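PDB 5WLH: LbaCas13a H328A (C2c2) from Lachnospiraceae bacterium NK4A179, which binds pre-crRNA and, as a CRISPR-Cas13a RNA-guided nuclease, probably matures that guide and cleaves RNA with a preference for A. Local coordinates for residues 626-631 / 964-969; 634-639 / 885-890; 647-650 / 656-659. All blocks are in the same frame, centred on the assembly; numbering follows the deposited sequence.

Followed from the N terminus, the chain shows how contacts of very different sequence span can enclose one another. Residues 626-631 on helix 621-632 open contact 1, and 634-639 on the following helix, 635-645, open contact 2. Contact 3 opens last and closes first, joining 647-650 to 656-659 across the short loop before helix 654-665. Contact 2 closes at 885-890, ahead of helix 891-898, and contact 1 last, at 964-969 on helix 960-974. The three loops are therefore concentric, with no crossings. Contacts 1 and 2 touch where Leu969 CD1 lies 3.8 Å from Met635 CG; the nearest atoms of contacts 1 and 3 remain about 17 Å apart.

Contact 1: residues 626-631 / 964-969; sequences AMFEHE and DAVIDL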
# COMPACT_ATOMS: atom_id res chain seq x y z
N ALA A 626 14.62 -20.40 -26.41
CA ALA A 626 14.13 -21.71 -26.85
C ALA A 626 13.27 -22.36 -25.78
O ALA A 626 12.31 -23.07 -26.11
CB ALA A 626 15.31 -22.62 -27.21
N MET A 627 13.59 -22.13 -24.51
CA MET A 627 12.74 -22.65 -23.45
C MET A 627 11.38 -21.96 -23.45
O MET A 627 10.35 -22.61 -23.26
CB MET A 627 13.41 -22.49 -22.09
CG MET A 627 14.52 -23.49 -21.85
SD MET A 627 15.27 -23.29 -20.22
CE MET A 627 14.11 -24.16 -19.16
N PHE A 628 11.36 -20.64 -23.69
CA PHE A 628 10.09 -19.95 -23.81
C PHE A 628 9.27 -20.52 -24.95
O PHE A 628 8.08 -20.81 -24.79
CB PHE A 628 10.28 -18.45 -24.01
CG PHE A 628 8.99 -17.71 -24.15
CD1 PHE A 628 8.20 -17.45 -23.03
CD2 PHE A 628 8.52 -17.30 -25.39
CE1 PHE A 628 7.00 -16.78 -23.15
CE2 PHE A 628 7.33 -16.63 -25.52
CZ PHE A 628 6.56 -16.38 -24.39
N GLU A 629 9.88 -20.66 -26.14
CA GLU A 629 9.11 -21.21 -27.25
C GLU A 629 8.60 -22.60 -26.92
O GLU A 629 7.46 -22.95 -27.24
CB GLU A 629 9.95 -21.23 -28.53
CG GLU A 629 9.21 -21.87 -29.70
CD GLU A 629 9.92 -21.68 -31.01
OE1 GLU A 629 11.16 -21.64 -31.00
OE2 GLU A 629 9.23 -21.57 -32.06
N HIS A 630 9.43 -23.42 -26.26
CA HIS A 630 9.01 -24.75 -25.88
C HIS A 630 7.78 -24.69 -24.98
O HIS A 630 6.85 -25.49 -25.13
CB HIS A 630 10.16 -25.48 -25.19
CG HIS A 630 9.91 -26.94 -24.95
ND1 HIS A 630 9.40 -27.42 -23.77
CD2 HIS A 630 10.11 -28.02 -25.74
CE1 HIS A 630 9.29 -28.74 -23.84
NE2 HIS A 630 9.71 -29.13 -25.03
N GLU A 631 7.75 -23.73 -24.06
CA GLU A 631 6.61 -23.60 -23.17
C GLU A 631 5.37 -23.09 -23.89
O GLU A 631 4.26 -23.51 -23.59
CB GLU A 631 6.97 -22.70 -21.98
CG GLU A 631 8.03 -23.34 -21.12
CD GLU A 631 7.83 -23.10 -19.63
OE1 GLU A 631 8.01 -21.94 -19.21
OE2 GLU A 631 7.50 -24.06 -18.90
N ASP A 964 2.56 -8.72 -20.55
CA ASP A 964 1.32 -9.31 -20.08
C ASP A 964 1.22 -10.76 -20.51
O ASP A 964 0.99 -11.65 -19.68
CB ASP A 964 0.14 -8.49 -20.58
CG ASP A 964 -1.16 -8.87 -19.91
OD1 ASP A 964 -1.69 -9.97 -20.20
OD2 ASP A 964 -1.66 -8.09 -19.06
N ALA A 965 1.40 -11.03 -21.81
CA ALA A 965 1.27 -12.39 -22.31
C ALA A 965 2.29 -13.31 -21.68
O ALA A 965 2.00 -14.47 -21.40
CB ALA A 965 1.42 -12.39 -23.83
N VAL A 966 3.50 -12.81 -21.44
CA VAL A 966 4.53 -13.64 -20.83
C VAL A 966 4.15 -13.99 -19.40
O VAL A 966 4.23 -15.15 -18.99
CB VAL A 966 5.89 -12.92 -20.88
CG1 VAL A 966 6.85 -13.64 -19.99
CG2 VAL A 966 6.42 -12.87 -22.33
N ILE A 967 3.78 -12.98 -18.62
CA ILE A 967 3.41 -13.26 -17.23
C ILE A 967 2.21 -14.18 -17.19
O ILE A 967 2.16 -15.11 -16.38
CB ILE A 967 3.14 -11.96 -16.46
CG1 ILE A 967 4.37 -11.06 -16.46
CG2 ILE A 967 2.77 -12.31 -15.00
CD1 ILE A 967 4.17 -9.78 -15.66
N ASP A 968 1.21 -13.93 -18.05
CA ASP A 968 0.03 -14.77 -18.11
C ASP A 968 0.40 -16.22 -18.42
O ASP A 968 -0.18 -17.15 -17.85
CB ASP A 968 -0.94 -14.22 -19.16
CG ASP A 968 -2.13 -15.13 -19.40
OD1 ASP A 968 -3.12 -15.02 -18.65
OD2 ASP A 968 -2.07 -15.97 -20.33
N LEU A 969 1.38 -16.42 -19.30
CA LEU A 969 1.88 -17.76 -19.57
C LEU A 969 2.42 -18.39 -18.29
O LEU A 969 2.11 -19.54 -17.97
CB LEU A 969 2.94 -17.74 -20.67
CG LEU A 969 3.71 -19.05 -20.90
CD1 LEU A 969 3.94 -19.32 -22.39
CD2 LEU A 969 5.05 -19.05 -20.15
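Phe628 of helix 621-632 touches Val966 and Leu969 of helix 960-974 with the far end of its ring, and its path illustrates how one long side chain can join two helices that stand well apart. The segment axes come no closer than 12.0 Å and cross at 68°, so the backbones do not meet. The chain leaves CB with CG anti to the backbone N (chi1 180°), which carries the ring outward from a backbone position that itself does not face the other helix. CB and CG lie too far back to touch segment 964-969, and contact is made only farther out, along the CD1 side of the ring. CE1 does most of the work: it lies 4.0 Å from Val966 CG2 and equally 4.0 Å from Leu969 CD1, held between two methyls one helical turn apart. At the tip, CZ meets the same Val966 CG2 at 4.1 Å. Both aliphatic groups approach the ring at a slant.

Glu631, one turn after Phe628, supplies a second, looser touch, its OE1 being 4.2 Å from Leu969 CD2. This is packing against a methyl; OE1 of the buried carboxylate is held by helix 901-911, where it is hydrogen-bonded to Tyr907 OH and forms a salt bridge with Arg911 NE. That arginine would be expected to keep the acid ionised. Tyr907 also packs edge-to-face with Phe628 and touches Val966 and Leu969, while Leu893 and Val897 of helix 891-898 press on Phe628.

The arrangement is side-chain packing between steeply crossed helices in a predominantly helical part of Cas13a, with helices 891-898 and 901-911 completing the surroundings of Phe628.

Contact 2: residues 634-639 / 885-890; sequences RMTVVM and KYVKPY
Met635 and Tyr890 form the larger of two apolar patches through which the early part of helix 635-645 meets the loop 885-890, a worked case of a helix covered by an irregular segment. The methionine crosses the tyrosine at about a right angle, its CB 3.5 Å and its CG 3.6 Å from Tyr890 CE2. CG leaves CB anti to the carbonyl carbon (chi1 -67°), and further bends at chi2 and chi3 carry the chain across the CE2-to-OH side of the phenol, bringing CE to 3.8 Å from Tyr890 OH. Leu969 of helix 960-974 packs on both residues.

Between aliphatic groups, the second patch is a pairing of methyls: Thr636 CG2 lies 3.6 Å from Val887 CG2, the two side chains sliding past each other in opposite directions. Pro889 adds a marginal touch, its CD 4.5 Å from Thr636 CG2, and Val887 also rests on Ile662 of helix 654-665.

A serine in place of Tyr890 would probably leave the bent Met635 chain without the surface it lies across and open a gap beside Leu969.

This is loop-on-helix packing: the segment leading into helix 891-898 lies along helix 635-645, beside helices 960-974 and 654-665.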
# COMPACT_ATOMS: atom_id res chain seq x y z
N ARG A 634 3.06 -25.73 -25.40
CA ARG A 634 2.14 -26.54 -24.61
C ARG A 634 0.88 -25.79 -24.20
O ARG A 634 -0.04 -26.42 -23.66
CB ARG A 634 2.85 -27.13 -23.38
CG ARG A 634 3.41 -26.17 -22.36
CD ARG A 634 4.20 -26.91 -21.26
NE ARG A 634 3.30 -27.67 -20.39
CZ ARG A 634 3.37 -27.67 -19.05
NH1 ARG A 634 4.31 -26.97 -18.42
NH2 ARG A 634 2.51 -28.39 -18.35
N MET A 635 0.77 -24.49 -24.49
CA MET A 635 -0.29 -23.67 -23.91
C MET A 635 -1.68 -24.11 -24.35
O MET A 635 -2.60 -24.15 -23.54
CB MET A 635 -0.06 -22.20 -24.24
CG MET A 635 1.18 -21.62 -23.57
SD MET A 635 1.27 -22.02 -21.81
CE MET A 635 -0.10 -21.04 -21.19
N THR A 636 -1.86 -24.41 -25.64
CA THR A 636 -3.18 -24.84 -26.08
C THR A 636 -3.56 -26.18 -25.44
O THR A 636 -4.71 -26.38 -25.03
CB THR A 636 -3.26 -24.92 -27.61
OG1 THR A 636 -2.28 -25.84 -28.11
CG2 THR A 636 -3.04 -23.55 -28.22
N VAL A 637 -2.59 -27.09 -25.30
CA VAL A 637 -2.84 -28.35 -24.62
C VAL A 637 -3.24 -28.10 -23.17
O VAL A 637 -4.18 -28.71 -22.65
CB VAL A 637 -1.61 -29.27 -24.71
CG1 VAL A 637 -1.87 -30.59 -23.99
CG2 VAL A 637 -1.22 -29.52 -26.16
N VAL A 638 -2.51 -27.21 -22.49
CA VAL A 638 -2.79 -26.92 -21.08
C VAL A 638 -4.20 -26.36 -20.92
O VAL A 638 -4.94 -26.74 -20.01
CB VAL A 638 -1.74 -25.95 -20.51
CG1 VAL A 638 -2.17 -25.46 -19.13
CG2 VAL A 638 -0.38 -26.59 -20.46
N MET A 639 -4.57 -25.42 -21.79
CA MET A 639 -5.86 -24.77 -21.63
C MET A 639 -7.00 -25.73 -21.93
O MET A 639 -8.03 -25.73 -21.24
CB MET A 639 -5.94 -23.52 -22.50
CG MET A 639 -4.94 -22.41 -22.10
SD MET A 639 -4.83 -22.14 -20.32
CE MET A 639 -6.42 -21.39 -20.00
N LYS A 885 -4.30 -27.15 -33.76
CA LYS A 885 -4.28 -26.89 -35.19
C LYS A 885 -5.06 -25.63 -35.55
O LYS A 885 -4.75 -24.97 -36.55
CB LYS A 885 -4.85 -28.10 -35.94
CG LYS A 885 -4.91 -27.96 -37.45
CD LYS A 885 -6.16 -28.62 -38.02
CE LYS A 885 -6.34 -30.03 -37.48
NZ LYS A 885 -7.74 -30.52 -37.66
N TYR A 886 -6.05 -25.26 -34.73
CA TYR A 886 -6.96 -24.18 -35.10
C TYR A 886 -6.49 -22.80 -34.66
O TYR A 886 -6.97 -21.80 -35.20
CB TYR A 886 -8.35 -24.43 -34.50
CG TYR A 886 -9.13 -25.55 -35.15
CD1 TYR A 886 -8.82 -26.88 -34.90
CD2 TYR A 886 -10.19 -25.28 -36.01
CE1 TYR A 886 -9.53 -27.91 -35.49
CE2 TYR A 886 -10.91 -26.30 -36.60
CZ TYR A 886 -10.58 -27.61 -36.34
OH TYR A 886 -11.29 -28.63 -36.93
N VAL A 887 -5.57 -22.71 -33.69
CA VAL A 887 -5.18 -21.43 -33.11
C VAL A 887 -3.66 -21.38 -32.97
O VAL A 887 -3.00 -22.40 -32.78
CB VAL A 887 -5.86 -21.20 -31.74
CG1 VAL A 887 -7.37 -21.35 -31.85
CG2 VAL A 887 -5.32 -22.17 -30.70
N LYS A 888 -3.11 -20.17 -33.07
CA LYS A 888 -1.67 -19.93 -32.86
C LYS A 888 -1.47 -18.60 -32.14
O LYS A 888 -0.86 -17.68 -32.68
CB LYS A 888 -0.92 -19.95 -34.19
CG LYS A 888 -1.09 -21.21 -35.02
CD LYS A 888 -0.28 -22.37 -34.45
CE LYS A 888 -0.81 -23.71 -34.97
NZ LYS A 888 -0.38 -24.86 -34.13
N PRO A 889 -1.95 -18.47 -30.90
CA PRO A 889 -1.88 -17.16 -30.23
C PRO A 889 -0.46 -16.67 -29.95
O PRO A 889 -0.27 -15.45 -29.84
CB PRO A 889 -2.67 -17.38 -28.93
CG PRO A 889 -2.63 -18.86 -28.70
CD PRO A 889 -2.63 -19.48 -30.07
N TYR A 890 0.53 -17.54 -29.84
CA TYR A 890 1.86 -17.12 -29.42
C TYR A 890 2.82 -16.88 -30.57
O TYR A 890 3.99 -16.56 -30.32
CB TYR A 890 2.47 -18.15 -28.45
CG TYR A 890 1.77 -18.13 -27.12
CD1 TYR A 890 2.14 -17.21 -26.14
CD2 TYR A 890 0.73 -18.99 -26.86
CE1 TYR A 890 1.48 -17.17 -24.92
CE2 TYR A 890 0.07 -18.97 -25.66
CZ TYR A 890 0.44 -18.06 -24.69
OH TYR A 890 -0.24 -18.07 -23.49

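Contact 3: residues 647-650 / 656-659; sequences NLPM and DLKK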
# COMPACT_ATOMS: atom_id res chain seq x y z
N ASN A 647 -13.93 -31.11 -15.74
CA ASN A 647 -15.05 -32.01 -16.02
C ASN A 647 -16.06 -31.43 -17.01
O ASN A 647 -17.21 -31.90 -17.06
CB ASN A 647 -15.77 -32.42 -14.73
CG ASN A 647 -14.86 -33.17 -13.80
OD1 ASN A 647 -14.24 -34.15 -14.19
ND2 ASN A 647 -14.74 -32.69 -12.56
N LEU A 648 -15.67 -30.45 -17.81
CA LEU A 648 -16.60 -29.92 -18.80
C LEU A 648 -17.04 -30.96 -19.81
O LEU A 648 -18.22 -30.95 -20.20
CB LEU A 648 -15.99 -28.70 -19.50
CG LEU A 648 -16.19 -27.33 -18.82
CD1 LEU A 648 -17.67 -27.06 -18.55
CD2 LEU A 648 -15.36 -27.21 -17.55
N PRO A 649 -16.18 -31.87 -20.30
CA PRO A 649 -16.67 -32.90 -21.22
C PRO A 649 -17.51 -33.97 -20.54
O PRO A 649 -17.98 -34.89 -21.23
CB PRO A 649 -15.39 -33.50 -21.81
CG PRO A 649 -14.31 -33.12 -20.89
CD PRO A 649 -14.71 -31.84 -20.24
N MET A 650 -17.71 -33.89 -19.23
CA MET A 650 -18.68 -34.74 -18.56
C MET A 650 -20.10 -34.26 -18.77
O MET A 650 -21.05 -35.03 -18.57
CB MET A 650 -18.36 -34.81 -17.06
CG MET A 650 -19.23 -35.73 -16.24
SD MET A 650 -18.61 -35.86 -14.55
CE MET A 650 -16.93 -36.41 -14.87
N ASP A 656 -18.96 -28.82 -29.11
CA ASP A 656 -19.38 -27.54 -28.54
C ASP A 656 -18.26 -26.93 -27.71
O ASP A 656 -18.02 -25.72 -27.78
CB ASP A 656 -20.62 -27.71 -27.68
CG ASP A 656 -21.85 -28.11 -28.49
OD1 ASP A 656 -21.73 -28.29 -29.72
OD2 ASP A 656 -22.94 -28.23 -27.88
N LEU A 657 -17.57 -27.76 -26.91
CA LEU A 657 -16.43 -27.26 -26.14
C LEU A 657 -15.28 -26.84 -27.03
O LEU A 657 -14.56 -25.89 -26.72
CB LEU A 657 -15.98 -28.32 -25.13
CG LEU A 657 -17.03 -28.64 -24.07
CD1 LEU A 657 -16.60 -29.81 -23.17
CD2 LEU A 657 -17.35 -27.40 -23.24
N LYS A 658 -15.08 -27.54 -28.15
CA LYS A 658 -14.04 -27.14 -29.08
C LYS A 658 -14.32 -25.75 -29.63
O LYS A 658 -13.40 -24.92 -29.73
CB LYS A 658 -13.92 -28.14 -30.24
CG LYS A 658 -13.01 -27.63 -31.36
CD LYS A 658 -13.35 -28.25 -32.71
CE LYS A 658 -12.78 -29.64 -32.81
NZ LYS A 658 -11.31 -29.59 -32.58
N LYS A 659 -15.56 -25.49 -30.02
CA LYS A 659 -15.92 -24.16 -30.49
C LYS A 659 -15.58 -23.10 -29.45
O LYS A 659 -14.97 -22.07 -29.76
CB LYS A 659 -17.40 -24.10 -30.85
CG LYS A 659 -17.87 -22.72 -31.29
CD LYS A 659 -18.61 -22.02 -30.19
CE LYS A 659 -19.51 -20.90 -30.71
NZ LYS A 659 -18.73 -19.77 -31.28
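The flat amide linking Leu648 to Pro649 presents one face to Leu657, and the puckered proline ring beside it adds to that surface. The methyl CD1 of Leu657 stands over the amide rather than at its rim, about equally far, 3.6 Å, from Leu648 O and Pro649 N, roughly above the middle of the group. On the ring the same methyl is 4.0 Å from Pro649 CD and 4.1 Å from Pro649 CB, and it lies nearer to the N and CA side than to CG. Beside the amide, Leu648 CB gives a flank to the leucine fork, 3.9 Å from Leu657 CD1 and 4.2 Å from Leu657 CD2.

The touching group is set there by its torsions. Leu657 CG is anti to the carbonyl carbon, and CD1 then extends anti to CA (chi2 174°), which makes this branch the forward prong.

The setting is a tight connection between consecutive helices. Helix 635-645 ends in a Schellman motif at Asn647, whose positive phi of 73° turns the chain out of the helix; a backbone bond from Met650 N to Asn647 O, 3.0 Å long, then closes a turn around Leu648 and Pro649. Leu657, on the next helix, 654-665, folds back onto that turn.

Neighbouring elements enclose the same residues: Ala719 and Met723 of helix 709-732 pack on Leu648, Tyr644 and Leu873 on Pro649, and Phe643 on Leu657. Asn647, at the margin of the turn, packs against an uracil base of the bound RNA.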